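PfVFT1 (Plasmodium falciparum, PDB 5JKQ) is a bi-lobed Venus flytrap protein that probably binds a small solute. Local coordinates at residues Asn190-Glu193 and Asp194-Ser197; Asn97-Gly101 and Phe102-Val106. The protein carries 3 engineered substitutions. All coordinates share one frame; numbering follows the deposited sequence.

Contact 1 of 2, residues Asn190-Glu193 and Asp194-Ser197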
loop_
_atom_site.group_PDB
_atom_site.type_symbol
_atom_site.label_atom_id
_atom_site.label_comp_id
_atom_site.label_asym_id
_atom_site.label_seq_id
_atom_site.Cartn_x
_atom_site.Cartn_y
_atom_site.Cartn_z
ATOM N N ASN A 190 -9.028 16.872 -20.247
ATOM C CA ASN A 190 -9.765 15.817 -19.554
ATOM C C ASN A 190 -9.043 14.469 -19.559
ATOM O O ASN A 190 -9.644 13.435 -19.268
ATOM C CB ASN A 190 -11.159 15.667 -20.169
ATOM C CG ASN A 190 -11.131 15.634 -21.686
ATOM O OD1 ASN A 190 -10.820 14.606 -22.292
ATOM N ND2 ASN A 190 -11.469 16.761 -22.308
ATOM N N ASN A 191 -7.751 14.481 -19.868
ATOM C CA ASN A 191 -6.944 13.269 -19.773
ATOM C C ASN A 191 -5.483 13.581 -19.485
ATOM O O ASN A 191 -5.050 14.731 -19.565
ATOM C CB ASN A 191 -7.059 12.434 -21.055
ATOM C CG ASN A 191 -6.794 13.241 -22.311
ATOM O OD1 ASN A 191 -5.658 13.622 -22.590
ATOM N ND2 ASN A 191 -7.844 13.492 -23.083
ATOM N N LEU A 192 -4.734 12.540 -19.136
ATOM C CA LEU A 192 -3.327 12.672 -18.789
ATOM C C LEU A 192 -2.500 13.145 -19.983
ATOM O O LEU A 192 -1.501 13.842 -19.816
ATOM C CB LEU A 192 -2.797 11.334 -18.268
ATOM C CG LEU A 192 -1.360 11.303 -17.744
ATOM C CD1 LEU A 192 -1.167 12.269 -16.587
ATOM C CD2 LEU A 192 -0.989 9.887 -17.329
ATOM N N GLU A 193 -2.926 12.768 -21.185
ATOM C CA GLU A 193 -2.210 13.134 -22.404
ATOM C C GLU A 193 -2.321 14.629 -22.688
ATOM O O GLU A 193 -1.321 15.283 -22.986
ATOM C CB GLU A 193 -2.745 12.335 -23.596
ATOM C CG GLU A 193 -2.053 12.637 -24.920
ATOM C CD GLU A 193 -0.599 12.208 -24.938
ATOM O OE1 GLU A 193 -0.183 11.455 -24.030
ATOM O OE2 GLU A 193 0.130 12.624 -25.864
ATOM N N ASP A 194 -3.537 15.164 -22.609
ATOM C CA ASP A 194 -3.761 16.591 -22.818
ATOM C C ASP A 194 -3.040 17.399 -21.745
ATOM O O ASP A 194 -2.544 18.495 -22.009
ATOM C CB ASP A 194 -5.256 16.926 -22.802
ATOM C CG ASP A 194 -5.999 16.369 -24.000
ATOM O OD1 ASP A 194 -5.390 16.240 -25.083
ATOM O OD2 ASP A 194 -7.203 16.070 -23.857
ATOM N N LEU A 195 -2.991 16.851 -20.534
ATOM C CA LEU A 195 -2.320 17.508 -19.419
ATOM C C LEU A 195 -0.825 17.626 -19.691
ATOM O O LEU A 195 -0.240 18.690 -19.499
ATOM C CB LEU A 195 -2.567 16.742 -18.115
ATOM C CG LEU A 195 -1.899 17.296 -16.854
ATOM C CD1 LEU A 195 -2.417 18.688 -16.521
ATOM C CD2 LEU A 195 -2.113 16.350 -15.684
ATOM N N LYS A 196 -0.217 16.530 -20.138
ATOM C CA LYS A 196 1.206 16.514 -20.473
ATOM C C LYS A 196 1.558 17.602 -21.478
ATOM O O LYS A 196 2.536 18.328 -21.302
ATOM C CB LYS A 196 1.614 15.153 -21.040
ATOM C CG LYS A 196 1.791 14.057 -20.003
ATOM C CD LYS A 196 2.238 12.763 -20.667
ATOM C CE LYS A 196 1.985 11.558 -19.783
ATOM N NZ LYS A 196 2.296 10.278 -20.474
ATOM N N SER A 197 0.758 17.702 -22.535
ATOM C CA SER A 197 0.958 18.726 -23.551
ATOM C C SER A 197 0.921 20.116 -22.932
ATOM O O SER A 197 1.786 20.943 -23.205
ATOM C CB SER A 197 -0.101 18.610 -24.648
ATOM O OG SER A 197 0.026 17.384 -25.347
#

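Contact 2 of 2, residues Asn97-Gly101 and Phe102-Val106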
loop_
_atom_site.group_PDB
_atom_site.type_symbol
_atom_site.label_atom_id
_atom_site.label_comp_id
_atom_site.label_asym_id
_atom_site.label_seq_id
_atom_site.Cartn_x
_atom_site.Cartn_y
_atom_site.Cartn_z
ATOM N N ASN A 97 -7.112 -3.035 19.725
ATOM C CA ASN A 97 -6.347 -4.235 19.408
ATOM C C ASN A 97 -7.100 -5.471 19.899
ATOM O O ASN A 97 -7.327 -5.614 21.101
ATOM C CB ASN A 97 -4.957 -4.165 20.044
ATOM C CG ASN A 97 -3.995 -5.185 19.460
ATOM O OD1 ASN A 97 -4.388 -6.292 19.095
ATOM N ND2 ASN A 97 -2.726 -4.810 19.367
ATOM N N PRO A 98 -7.484 -6.379 18.981
ATOM C CA PRO A 98 -7.197 -6.412 17.539
ATOM C C PRO A 98 -7.917 -5.319 16.751
ATOM O O PRO A 98 -9.042 -4.957 17.100
ATOM C CB PRO A 98 -7.698 -7.794 17.119
ATOM C CG PRO A 98 -8.807 -8.078 18.060
ATOM C CD PRO A 98 -8.380 -7.482 19.375
ATOM N N PRO A 99 -7.280 -4.804 15.689
ATOM C CA PRO A 99 -7.889 -3.740 14.885
ATOM C C PRO A 99 -9.043 -4.236 14.020
ATOM O O PRO A 99 -9.206 -5.443 13.838
ATOM C CB PRO A 99 -6.725 -3.256 14.017
ATOM C CG PRO A 99 -5.857 -4.446 13.869
ATOM C CD PRO A 99 -5.961 -5.199 15.164
ATOM N N VAL A 100 -9.830 -3.300 13.499
ATOM C CA VAL A 100 -10.951 -3.613 12.622
ATOM C C VAL A 100 -10.878 -2.764 11.357
ATOM O O VAL A 100 -10.141 -1.778 11.304
ATOM C CB VAL A 100 -12.307 -3.375 13.322
ATOM C CG1 VAL A 100 -12.512 -4.385 14.438
ATOM C CG2 VAL A 100 -12.390 -1.953 13.862
ATOM N N GLY A 101 -11.647 -3.153 10.346
ATOM C CA GLY A 101 -11.676 -2.443 9.080
ATOM C C GLY A 101 -11.065 -3.257 7.959
ATOM O O GLY A 101 -10.717 -4.425 8.142
ATOM N N PHE A 102 -10.926 -2.630 6.796
ATOM C CA PHE A 102 -10.486 -3.322 5.591
ATOM C C PHE A 102 -9.089 -3.922 5.724
ATOM O O PHE A 102 -8.913 -5.131 5.575
ATOM C CB PHE A 102 -10.515 -2.371 4.397
ATOM C CG PHE A 102 -9.921 -2.955 3.150
ATOM C CD1 PHE A 102 -10.612 -3.905 2.416
ATOM C CD2 PHE A 102 -8.670 -2.555 2.711
ATOM C CE1 PHE A 102 -10.066 -4.445 1.266
ATOM C CE2 PHE A 102 -8.118 -3.091 1.561
ATOM C CZ PHE A 102 -8.816 -4.036 0.837
ATOM N N TRP A 103 -8.098 -3.078 5.997
ATOM C CA TRP A 103 -6.707 -3.521 6.000
ATOM C C TRP A 103 -6.443 -4.627 7.024
ATOM O O TRP A 103 -5.743 -5.591 6.714
ATOM C CB TRP A 103 -5.776 -2.331 6.243
ATOM C CG TRP A 103 -5.587 -1.508 5.013
ATOM C CD1 TRP A 103 -5.996 -0.224 4.815
ATOM C CD2 TRP A 103 -4.959 -1.923 3.793
ATOM N NE1 TRP A 103 -5.656 0.191 3.550
ATOM C CE2 TRP A 103 -5.017 -0.833 2.903
ATOM C CE3 TRP A 103 -4.350 -3.108 3.369
ATOM C CZ2 TRP A 103 -4.489 -0.892 1.614
ATOM C CZ3 TRP A 103 -3.826 -3.164 2.088
ATOM C CH2 TRP A 103 -3.899 -2.063 1.227
ATOM N N PRO A 104 -6.994 -4.497 8.242
ATOM C CA PRO A 104 -6.920 -5.637 9.163
ATOM C C PRO A 104 -7.585 -6.888 8.594
ATOM O O PRO A 104 -7.027 -7.981 8.712
ATOM C CB PRO A 104 -7.667 -5.135 10.402
ATOM C CG PRO A 104 -7.495 -3.672 10.367
ATOM C CD PRO A 104 -7.510 -3.290 8.912
ATOM N N ASP A 105 -8.758 -6.729 7.983
ATOM C CA ASP A 105 -9.472 -7.860 7.397
ATOM C C ASP A 105 -8.671 -8.512 6.274
ATOM O O ASP A 105 -8.748 -9.724 6.083
ATOM C CB ASP A 105 -10.840 -7.426 6.857
ATOM C CG ASP A 105 -11.920 -7.400 7.925
ATOM O OD1 ASP A 105 -11.716 -7.980 9.013
ATOM O OD2 ASP A 105 -12.985 -6.806 7.663
ATOM N N VAL A 106 -7.918 -7.707 5.530
ATOM C CA VAL A 106 -7.044 -8.228 4.482
ATOM C C VAL A 106 -5.985 -9.145 5.085
ATOM O O VAL A 106 -5.736 -10.239 4.576
ATOM C CB VAL A 106 -6.353 -7.084 3.692
ATOM C CG1 VAL A 106 -5.204 -7.612 2.819
ATOM C CG2 VAL A 106 -7.368 -6.340 2.839
#

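Contact 1 of 2, residues Asn190-Glu193 and Asp194-Ser197
The amide of Asn191 and the carboxylate of Asp194 come together with their planes 46° apart, OD2 of the carboxylate lying next to the amide nitrogen. This pairing belongs to the N-cap of helix 192-201, whose cap residue is Asn191. Asn191 OD1 folds back onto the first turn and accepts from Asp194 N at 2.6 Å, a fairly straight bond whose donor stands somewhat tilted from the amide plane. The side chain reaches this N-H because CG is lodged between the backbone N and the carbonyl carbon (chi1 51°). The amide nitrogen is left to Asp194 and Asn190: Asn191 ND2 makes a bent, weak bond of 2.8 Å to Asp194 OD2 and another weak one to Asn190 OD1, which would limit rotation of the amide. A carboxylate on the first turn should also interact favourably with the helix dipole.

Behind the cap the regular helical ladder begins, with Leu195 N 3.1 Å from Asn191 O and Lys196 N 3.0 Å from Leu192 O. Lys196 runs extended beyond CG and passes across Leu192, where Lys196 CE comes to 3.9 Å from Leu192 CG. Glu193 OE1 stands 4.5 Å from Lys196 NZ, beyond a salt bridge, and would attract it only loosely. On the inner side Leu195 is buried against Ile189 and Phe222, and Lys196 also touches Ile221 and Phe222 of helix 212-222. Still in the first turn, Glu193 O accepts from Ser197 N at 3.2 Å and, weakly, from Ser197 OG at 3.4 Å.

Contact 2 of 2, residues Asn97-Gly101 and Phe102-Val106
Pro99 lays the CB-CG side of its ring obliquely against the ring of Pro104, with Pro99 CB 3.8 Å from Pro104 CG. The same Pro104 CG also lies 3.4 Å from Val100 O, so one proline ring is packed against both a side chain and the backbone of the incoming loop. This is the N-terminal entry to helix 102-118, with Gly101 at the N-cap. Its positive phi of 112° turns the chain into the first helical turn, a conformation poorly tolerated by residues with a CB. Gly101 O then takes the first helical bond, from Asp105 N at 3.0 Å. Pro104, in the first turn, has no N-H to give, which costs nothing where backbone N-H groups have no acceptor one turn back. Asp105 OD2 is hydrogen-bonded to His40 NE2.

Beyond the cap the rings of Phe102 and Trp103 pack on each other. Phe102 receives Val106 CG2 on one face, near the rim, while Phe102 CE2 sits 3.9 Å above the centre of the Trp103 indole. Tyr44 meets both rings, and its OH bonds to Trp103 NE1. Phe102 and Val106 press on Leu36 of helix 32-39, Trp103 and Val106 touch Ile175 of strand 175-184, and Pro99 rests on Tyr129 and Tyr131 of strand 126-132.

Followed from the N terminus, the chain reaches contact 2 first, where the loop after strand 77-83 ends and helix 102-118 starts; contact 1 comes later, at the start of helix 192-201, after strand 175-184. Each is a local helix entry on continuous chain, and the two stand in series, neither nested nor crossing. Their centres are 38 Å apart on opposite sides of the chain's centre, consistent with one in each lobe of the flytrap. Contact 2 is buried: its loop packs on strand 126-132 while its helix start meets helix 32-39 and strand 175-184. Contact 1 instead lies at the surface, next to helix 212-222.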